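Local coordinates for protein AxyAgu115A (Amphibacillus xylanus NBRC 15112, PDB 6NPS) that belongs to the family GH115 alpha-glucuronidases, hydrolases that probably remove glucuronic acid substituents from xylans such as arabinoglucuronoxylan, at residues E44-Y49 against A148-F153; V533-T538 against K952-Y957. The protein carries 3 engineered substitutions. All coordinates share one frame; numbering follows the deposited sequence.

Contact 1 of 2, residues E44-Y49 against A148-F153; sequences ELVFGY and ARKESF
Two bends in the chain of Arg149, at chi2 (-72°) and chi3 (-56°), curl its guanidinium back against the last carbonyls of the helix that holds Val46 and Phe47. Its NE makes a weak hydrogen bond to Val46 O, which lies at the edge of the guanidinium, and its NH2 a weak one to Phe47 O (3.2 Å). Val46 O has a better partner in Lys150 N, at 2.9 Å and nearly straight (167°), so this carbonyl has one strong and one weak donor. Arginine suits the place: its several N-H groups can serve carbonyls left without helical donors, and its charge would probably be welcomed by the partly negative helix end. Water 1 accepts from Arg149 NH2 at 2.6 Å and also lies beside Lys150 O. Gly48, just past the helix, lays its CA over one face of the guanidinium, 3.5 Å from NH2; having no side chain, glycine can take its positive phi and lie this close.

The aromatic half of the contact belongs to Phe47. Its ring turns an edge to Ser152 N and to Phe153 CB, which CZ touches at 3.8 Å, and CD1 comes to 3.3 Å from Lys150 O, while Val46 CG1 lies over one ring face. That same methyl runs alongside the Lys150 chain, 3.5 Å from CD, so the lysine lends its aliphatic part to the packing and carries its amine away. An alanine in place of Phe47 would leave Phe153 CB and the Glu151-Ser152 backbone without their aromatic neighbour, and is likely to open a gap beside Leu7 and Leu12. Strand 152-155 pairs antiparallel with strand 5-8, and Gln9 also bonds Phe47 O; the C-terminus of helix 30-47, ended by a glycine, is thus met by the loop running into strand 152-155, with Phe47 reaching the strand's first residues.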
ATOM      1  N   GLU A  44      18.892  35.358 -47.447  1.00 36.67           N
ATOM      2  CA  GLU A  44      19.699  36.207 -46.569  1.00 41.56           C
ATOM      3  C   GLU A  44      20.304  35.417 -45.407  1.00 40.49           C
ATOM      4  O   GLU A  44      21.426  35.699 -44.972  1.00 41.93           O
ATOM      5  CB  GLU A  44      18.854  37.361 -46.031  1.00 45.81           C
ATOM      6  CG  GLU A  44      19.590  38.292 -45.082  1.00 58.39           C
ATOM      7  CD  GLU A  44      18.660  39.330 -44.455  1.00 77.17           C
ATOM      8  OE1 GLU A  44      19.119  40.065 -43.548  1.00 85.21           O
ATOM      9  OE2 GLU A  44      17.475  39.419 -44.872  1.00 79.75           O
ATOM     10  N   LEU A  45      19.586  34.426 -44.883  1.00 38.03           N
ATOM     11  CA  LEU A  45      20.148  33.686 -43.754  1.00 36.54           C
ATOM     12  C   LEU A  45      21.304  32.807 -44.189  1.00 38.73           C
ATOM     13  O   LEU A  45      22.232  32.572 -43.402  1.00 41.81           O
ATOM     14  CB  LEU A  45      19.084  32.818 -43.098  1.00 38.01           C
ATOM     15  CG  LEU A  45      17.937  33.553 -42.409  1.00 41.66           C
ATOM     16  CD1 LEU A  45      16.933  32.511 -41.932  1.00 41.10           C
ATOM     17  CD2 LEU A  45      18.460  34.381 -41.239  1.00 48.52           C
ATOM     18  N   VAL A  46      21.238  32.279 -45.408  1.00 36.41           N
ATOM     19  CA  VAL A  46      22.281  31.389 -45.918  1.00 40.56           C
ATOM     20  C   VAL A  46      23.514  32.184 -46.331  1.00 37.89           C
ATOM     21  O   VAL A  46      24.655  31.812 -46.001  1.00 37.46           O
ATOM     22  CB  VAL A  46      21.722  30.568 -47.098  1.00 42.94           C
ATOM     23  CG1 VAL A  46      22.842  29.788 -47.792  1.00 42.42           C
ATOM     24  CG2 VAL A  46      20.617  29.632 -46.627  1.00 40.01           C
ATOM     25  N   PHE A  47      23.316  33.274 -47.096  1.00 37.07           N
ATOM     26  CA  PHE A  47      24.449  34.010 -47.662  1.00 38.59           C
ATOM     27  C   PHE A  47      24.878  35.231 -46.856  1.00 43.25           C
ATOM     28  O   PHE A  47      26.004  35.713 -47.040  1.00 42.73           O
ATOM     29  CB  PHE A  47      24.127  34.416 -49.116  1.00 43.42           C
ATOM     30  CG  PHE A  47      23.982  33.237 -50.044  1.00 38.66           C
ATOM     31  CD1 PHE A  47      25.098  32.644 -50.608  1.00 42.53           C
ATOM     32  CD2 PHE A  47      22.737  32.686 -50.303  1.00 38.21           C
ATOM     33  CE1 PHE A  47      24.965  31.525 -51.458  1.00 42.85           C
ATOM     34  CE2 PHE A  47      22.589  31.596 -51.138  1.00 43.01           C
ATOM     35  CZ  PHE A  47      23.721  31.005 -51.719  1.00 40.70           C
ATOM     36  N   GLY A  48      24.043  35.735 -45.953  1.00 45.91           N
ATOM     37  CA  GLY A  48      24.410  36.889 -45.157  1.00 46.49           C
ATOM     38  C   GLY A  48      24.099  38.240 -45.764  1.00 47.75           C
ATOM     39  O   GLY A  48      24.494  39.261 -45.189  1.00 47.60           O
ATOM     40  N   TYR A  49      23.407  38.295 -46.901  1.00 45.98           N
ATOM     41  CA  TYR A  49      23.098  39.574 -47.530  1.00 45.00           C
ATOM     42  C   TYR A  49      21.686  39.512 -48.100  1.00 47.76           C
ATOM     43  O   TYR A  49      21.223  38.457 -48.543  1.00 48.38           O
ATOM     44  CB  TYR A  49      24.126  39.931 -48.630  1.00 45.55           C
ATOM     45  CG  TYR A  49      25.558  40.100 -48.124  1.00 48.85           C
ATOM     46  CD1 TYR A  49      25.980  41.297 -47.549  1.00 49.87           C
ATOM     47  CD2 TYR A  49      26.479  39.067 -48.228  1.00 51.08           C
ATOM     48  CE1 TYR A  49      27.296  41.459 -47.083  1.00 53.43           C
ATOM     49  CE2 TYR A  49      27.787  39.212 -47.762  1.00 54.39           C
ATOM     50  CZ  TYR A  49      28.191  40.406 -47.187  1.00 58.10           C
ATOM     51  OH  TYR A  49      29.495  40.550 -46.729  1.00 60.02           O
ATOM     52  N   ALA A 148      22.977  26.406 -42.255  1.00 38.35           N
ATOM     53  CA  ALA A 148      24.414  26.581 -42.451  1.00 41.48           C
ATOM     54  C   ALA A 148      24.692  27.692 -43.465  1.00 38.20           C
ATOM     55  O   ALA A 148      23.998  27.820 -44.473  1.00 41.56           O
ATOM     56  CB  ALA A 148      25.051  25.277 -42.924  1.00 47.50           C
ATOM     57  N   ARG A 149      25.673  28.540 -43.153  1.00 43.49           N
ATOM     58  CA  ARG A 149      26.093  29.609 -44.054  1.00 44.32           C
ATOM     59  C   ARG A 149      26.777  29.046 -45.308  1.00 47.90           C
ATOM     60  O   ARG A 149      27.473  28.028 -45.253  1.00 46.98           O
ATOM     61  CB  ARG A 149      27.036  30.566 -43.315  1.00 45.20           C
ATOM     62  CG  ARG A 149      26.334  31.306 -42.182  1.00 49.44           C
ATOM     63  CD  ARG A 149      25.349  32.370 -42.740  1.00 51.26           C
ATOM     64  NE  ARG A 149      26.069  33.275 -43.625  1.00 55.54           N
ATOM     65  CZ  ARG A 149      26.625  34.418 -43.233  1.00 58.90           C
ATOM     66  NH1 ARG A 149      26.511  34.820 -41.971  1.00 61.97           N
ATOM     67  NH2 ARG A 149      27.290  35.161 -44.107  1.00 62.64           N
ATOM     68  N   LYS A 150      26.554  29.712 -46.452  1.00 44.74           N
ATOM     69  CA  LYS A 150      27.154  29.360 -47.737  1.00 46.20           C
ATOM     70  C   LYS A 150      27.774  30.600 -48.365  1.00 45.12           C
ATOM     71  O   LYS A 150      27.239  31.705 -48.258  1.00 46.70           O
ATOM     72  CB  LYS A 150      26.122  28.830 -48.761  1.00 49.15           C
ATOM     73  CG  LYS A 150      25.626  27.400 -48.653  1.00 49.89           C
ATOM     74  CD  LYS A 150      24.475  27.268 -49.638  1.00 54.33           C
ATOM     75  CE  LYS A 150      24.249  25.861 -50.100  1.00 61.62           C
ATOM     76  NZ  LYS A 150      24.122  24.958 -48.936  1.00 65.48           N
ATOM     77  N   GLU A 151      28.882  30.408 -49.067  1.00 45.28           N
ATOM     78  CA  GLU A 151      29.382  31.472 -49.932  1.00 45.77           C
ATOM     79  C   GLU A 151      28.808  31.376 -51.342  1.00 45.45           C
ATOM     80  O   GLU A 151      28.660  32.408 -52.014  1.00 46.22           O
ATOM     81  CB  GLU A 151      30.911  31.444 -49.985  1.00 48.88           C
ATOM     82  CG  GLU A 151      31.543  31.868 -48.682  1.00 61.20           C
ATOM     83  CD  GLU A 151      32.944  32.462 -48.853  1.00 72.37           C
ATOM     84  OE1 GLU A 151      33.648  32.088 -49.825  1.00 74.06           O
ATOM     85  OE2 GLU A 151      33.327  33.312 -48.012  1.00 73.31           O
ATOM     86  N   SER A 152      28.435  30.175 -51.781  1.00 40.74           N
ATOM     87  CA  SER A 152      28.019  29.955 -53.162  1.00 40.64           C
ATOM     88  C   SER A 152      27.208  28.672 -53.246  1.00 43.37           C
ATOM     89  O   SER A 152      27.336  27.774 -52.412  1.00 45.23           O
ATOM     90  CB  SER A 152      29.231  29.862 -54.105  1.00 62.62           C
ATOM     91  OG  SER A 152      28.806  29.877 -55.464  1.00 69.34           O
ATOM     92  N   PHE A 153      26.376  28.604 -54.281  1.00 44.02           N
ATOM     93  CA  PHE A 153      25.382  27.555 -54.494  1.00 45.74           C
ATOM     94  C   PHE A 153      25.285  27.370 -56.000  1.00 45.34           C
ATOM     95  O   PHE A 153      25.332  28.357 -56.739  1.00 44.35           O
ATOM     96  CB  PHE A 153      24.030  27.960 -53.891  1.00 48.57           C
ATOM     97  CG  PHE A 153      22.857  27.148 -54.374  1.00 51.13           C
ATOM     98  CD1 PHE A 153      22.617  25.888 -53.854  1.00 51.78           C
ATOM     99  CD2 PHE A 153      21.979  27.661 -55.323  1.00 56.59           C
ATOM    100  CE1 PHE A 153      21.559  25.133 -54.284  1.00 51.44           C
ATOM    101  CE2 PHE A 153      20.892  26.913 -55.761  1.00 59.71           C
ATOM    102  CZ  PHE A 153      20.685  25.646 -55.235  1.00 58.17           C
TER
HETATM  103  O   HOH W   1      27.760  33.207 -45.786  1.00 52.51           O

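Contact 2 of 2, residues V533-T538 against K952-Y957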
ATOM      1  N   VAL A 533      11.882  -4.875  -9.037  1.00 33.24           N
ATOM      2  CA  VAL A 533      12.998  -5.829  -9.132  1.00 29.84           C
ATOM      3  C   VAL A 533      12.858  -6.881 -10.252  1.00 29.97           C
ATOM      4  O   VAL A 533      13.871  -7.300 -10.827  1.00 28.64           O
ATOM      5  CB  VAL A 533      13.255  -6.560  -7.785  1.00 34.28           C
ATOM      6  CG1 VAL A 533      13.727  -5.599  -6.680  1.00 32.10           C
ATOM      7  CG2 VAL A 533      12.045  -7.390  -7.302  1.00 30.63           C
ATOM      8  N   ASN A 534      11.640  -7.346 -10.566  1.00 28.58           N
ATOM      9  CA  ASN A 534      11.503  -8.563 -11.385  1.00 29.18           C
ATOM     10  C   ASN A 534      12.058  -8.368 -12.790  1.00 36.26           C
ATOM     11  O   ASN A 534      11.823  -7.326 -13.418  1.00 34.60           O
ATOM     12  CB  ASN A 534      10.033  -8.969 -11.486  1.00 27.71           C
ATOM     13  CG  ASN A 534       9.504  -9.562 -10.207  1.00 34.05           C
ATOM     14  OD1 ASN A 534      10.264 -10.132  -9.397  1.00 35.50           O
ATOM     15  ND2 ASN A 534       8.206  -9.487 -10.032  1.00 27.02           N
ATOM     16  N   TYR A 535      12.826  -9.376 -13.260  1.00 30.13           N
ATOM     17  CA  TYR A 535      13.464  -9.475 -14.581  1.00 31.12           C
ATOM     18  C   TYR A 535      14.437  -8.337 -14.841  1.00 31.87           C
ATOM     19  O   TYR A 535      14.786  -8.085 -15.984  1.00 31.97           O
ATOM     20  CB  TYR A 535      12.423  -9.563 -15.737  1.00 28.31           C
ATOM     21  CG  TYR A 535      11.345 -10.590 -15.482  1.00 33.10           C
ATOM     22  CD1 TYR A 535      11.624 -11.965 -15.556  1.00 38.16           C
ATOM     23  CD2 TYR A 535      10.065 -10.204 -15.123  1.00 33.82           C
ATOM     24  CE1 TYR A 535      10.628 -12.933 -15.283  1.00 34.36           C
ATOM     25  CE2 TYR A 535       9.078 -11.134 -14.874  1.00 34.64           C
ATOM     26  CZ  TYR A 535       9.365 -12.488 -14.947  1.00 36.69           C
ATOM     27  OH  TYR A 535       8.363 -13.390 -14.688  1.00 40.90           O
ATOM     28  N   HIS A 536      14.852  -7.589 -13.817  1.00 34.05           N
ATOM     29  CA  HIS A 536      15.741  -6.434 -14.013  1.00 30.57           C
ATOM     30  C   HIS A 536      15.108  -5.352 -14.893  1.00 27.67           C
ATOM     31  O   HIS A 536      15.844  -4.559 -15.500  1.00 30.73           O
ATOM     32  CB  HIS A 536      17.099  -6.817 -14.632  1.00 37.91           C
ATOM     33  CG  HIS A 536      17.779  -7.978 -13.959  1.00 46.21           C
ATOM     34  ND1 HIS A 536      18.600  -7.822 -12.862  1.00 47.12           N
ATOM     35  CD2 HIS A 536      17.779  -9.306 -14.247  1.00 49.96           C
ATOM     36  CE1 HIS A 536      19.065  -9.007 -12.494  1.00 52.32           C
ATOM     37  NE2 HIS A 536      18.582  -9.926 -13.318  1.00 51.20           N
ATOM     38  N   GLU A 537      13.781  -5.287 -15.004  1.00 28.37           N
ATOM     39  CA  GLU A 537      13.224  -4.329 -15.971  1.00 30.93           C
ATOM     40  C   GLU A 537      13.461  -2.895 -15.516  1.00 32.81           C
ATOM     41  O   GLU A 537      13.842  -2.048 -16.333  1.00 32.08           O
ATOM     42  CB  GLU A 537      11.737  -4.619 -16.297  1.00 31.19           C
ATOM     43  CG  GLU A 537      10.653  -4.406 -15.211  1.00 37.15           C
ATOM     44  CD  GLU A 537       9.197  -4.700 -15.706  1.00 39.34           C
ATOM     45  OE1 GLU A 537       9.020  -5.297 -16.818  1.00 36.90           O
ATOM     46  OE2 GLU A 537       8.231  -4.367 -14.970  1.00 31.91           O
ATOM     47  N   THR A 538      13.315  -2.611 -14.212  1.00 26.61           N
ATOM     48  CA  THR A 538      13.583  -1.261 -13.733  1.00 24.06           C
ATOM     49  C   THR A 538      15.038  -0.872 -13.913  1.00 29.69           C
ATOM     50  O   THR A 538      15.343   0.204 -14.432  1.00 31.01           O
ATOM     51  CB  THR A 538      13.155  -1.131 -12.268  1.00 29.04           C
ATOM     52  OG1 THR A 538      11.732  -0.973 -12.229  1.00 29.83           O
ATOM     53  CG2 THR A 538      13.764   0.095 -11.579  1.00 31.67           C
ATOM     54  N   LYS A 952       2.012 -19.513 -12.100  1.00 58.35           N
ATOM     55  CA  LYS A 952       1.967 -18.060 -12.124  1.00 62.69           C
ATOM     56  C   LYS A 952       3.387 -17.529 -12.085  1.00 54.44           C
ATOM     57  O   LYS A 952       4.194 -17.965 -11.260  1.00 52.29           O
ATOM     58  CB  LYS A 952       1.095 -17.493 -10.990  1.00 73.97           C
ATOM     59  CG  LYS A 952      -0.346 -17.148 -11.458  1.00 85.63           C
ATOM     60  CD  LYS A 952      -0.977 -15.917 -10.757  1.00 90.98           C
ATOM     61  CE  LYS A 952      -0.878 -14.643 -11.629  1.00 90.28           C
ATOM     62  NZ  LYS A 952      -1.394 -13.343 -11.068  1.00 88.97           N
ATOM     63  N   LEU A 953       3.700 -16.640 -13.020  1.00 47.47           N
ATOM     64  CA  LEU A 953       5.035 -16.096 -13.173  1.00 45.37           C
ATOM     65  C   LEU A 953       5.139 -14.802 -12.394  1.00 41.64           C
ATOM     66  O   LEU A 953       4.137 -14.191 -12.049  1.00 41.37           O
ATOM     67  CB  LEU A 953       5.348 -15.839 -14.639  1.00 43.79           C
ATOM     68  CG  LEU A 953       5.131 -16.996 -15.624  1.00 48.14           C
ATOM     69  CD1 LEU A 953       5.605 -16.588 -17.012  1.00 48.97           C
ATOM     70  CD2 LEU A 953       5.857 -18.230 -15.148  1.00 46.92           C
ATOM     71  N   ALA A 954       6.370 -14.379 -12.139  1.00 44.07           N
ATOM     72  CA  ALA A 954       6.574 -13.086 -11.503  1.00 43.11           C
ATOM     73  C   ALA A 954       5.964 -11.982 -12.379  1.00 42.13           C
ATOM     74  O   ALA A 954       6.114 -11.981 -13.610  1.00 37.99           O
ATOM     75  CB  ALA A 954       8.071 -12.859 -11.253  1.00 34.76           C
ATOM     76  N   ASN A 955       5.247 -11.059 -11.731  1.00 38.64           N
ATOM     77  CA  ASN A 955       4.593  -9.946 -12.422  1.00 39.85           C
ATOM     78  C   ASN A 955       5.604  -8.950 -12.961  1.00 38.46           C
ATOM     79  O   ASN A 955       6.665  -8.722 -12.367  1.00 34.52           O
ATOM     80  CB  ASN A 955       3.657  -9.196 -11.480  1.00 46.32           C
ATOM     81  CG  ASN A 955       2.410  -9.979 -11.180  1.00 56.72           C
ATOM     82  OD1 ASN A 955       1.989 -10.815 -11.977  1.00 59.91           O
ATOM     83  ND2 ASN A 955       1.803  -9.715 -10.034  1.00 60.38           N
ATOM     84  N   SER A 956       5.246  -8.291 -14.060  1.00 34.55           N
ATOM     85  CA  SER A 956       6.129  -7.265 -14.597  1.00 33.33           C
ATOM     86  C   SER A 956       5.334  -6.450 -15.611  1.00 36.70           C
ATOM     87  O   SER A 956       4.253  -6.856 -16.041  1.00 36.94           O
ATOM     88  CB  SER A 956       7.357  -7.883 -15.250  1.00 33.96           C
ATOM     89  OG  SER A 956       6.979  -8.638 -16.380  1.00 34.82           O
ATOM     90  N   TYR A 957       5.887  -5.297 -15.990  1.00 34.85           N
ATOM     91  CA  TYR A 957       5.252  -4.479 -17.020  1.00 33.88           C
ATOM     92  C   TYR A 957       5.477  -5.052 -18.408  1.00 35.35           C
ATOM     93  O   TYR A 957       4.548  -5.077 -19.217  1.00 35.56           O
ATOM     94  CB  TYR A 957       5.787  -3.058 -16.983  1.00 29.75           C
ATOM     95  CG  TYR A 957       4.964  -2.041 -17.795  1.00 26.68           C
ATOM     96  CD1 TYR A 957       3.596  -1.924 -17.611  1.00 27.44           C
ATOM     97  CD2 TYR A 957       5.590  -1.181 -18.681  1.00 29.72           C
ATOM     98  CE1 TYR A 957       2.838  -0.931 -18.327  1.00 31.16           C
ATOM     99  CE2 TYR A 957       4.838  -0.182 -19.414  1.00 29.75           C
ATOM    100  CZ  TYR A 957       3.480  -0.079 -19.226  1.00 32.12           C
ATOM    101  OH  TYR A 957       2.758   0.914 -19.927  1.00 30.59           O
TER
HETATM  102  O   HOH W   2       8.722 -15.856 -13.031  1.00 45.07           O
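Asn534 begins the contact by giving its amide N-H to the backbone: ND2 bonds Asn955 O at 2.9 Å, with an angle of 159° at the hydrogen. The oxygen lies close to the amide plane of the asparagine, and the donor arrives in the carbonyl plane on a lone pair, so the bond has good geometry at both donor and acceptor. The same side chain rests against the Ala954 methyl, 3.6 Å from ND2, where the small side chain probably allows the close approach.

Tyr535 follows with positive phi, part of the turn that leads into helix 537-558. Its hydroxyl donates to Ala954 O at 2.9 Å and accepts from water 2, which in turn accepts from Ala954 N. A tyrosine is long enough to reach across with its hydroxyl while its ring edge lies against Ser956 CB, 3.6 Å from CD2. The contact thus joins the start of a helix, with His536 at the N-cap position, to the loop that leaves strand 940-948 in the GH115 C-terminal domain.

Glu537, in the first turn, sets CG between its backbone N and carbonyl carbon (chi1 68°) and extends from there, carrying the carboxylate across to segment 952-957. OE2 uses its syn lone pair to take Tyr957 N at 2.7 Å, almost straight at 174°. His531 N also bonds OE2, and Leu958 N bonds OE1, so both oxygens of this buried group are occupied. Tyr957 crosses the glutamate at about a right angle and sends its own hydroxyl away, to Asn519 O and Arg520.

How the contacts relate
Contacts 1 and 2 share no element and lie on opposite sides of the chain's centre, their centres about 55 Å apart. Both are partly buried, mixing buried with exposed residues, and they bury similar areas, 361 and 323 Å². Each concerns one end of a helix, but the chemistry differs: in contact 1 carbonyls at a helix C-terminus accept from a backbone N-H and an arginine, whereas in contact 2 side chains before and in the first turn of a helix bind the backbone of a loop. Contact 1 adds an aromatic and aliphatic patch within the N-terminal part of the chain; contact 2 relies on stronger side-chain-to-backbone hydrogen bonds, including those of a buried carboxylate, and ties residues over 400 positions apart.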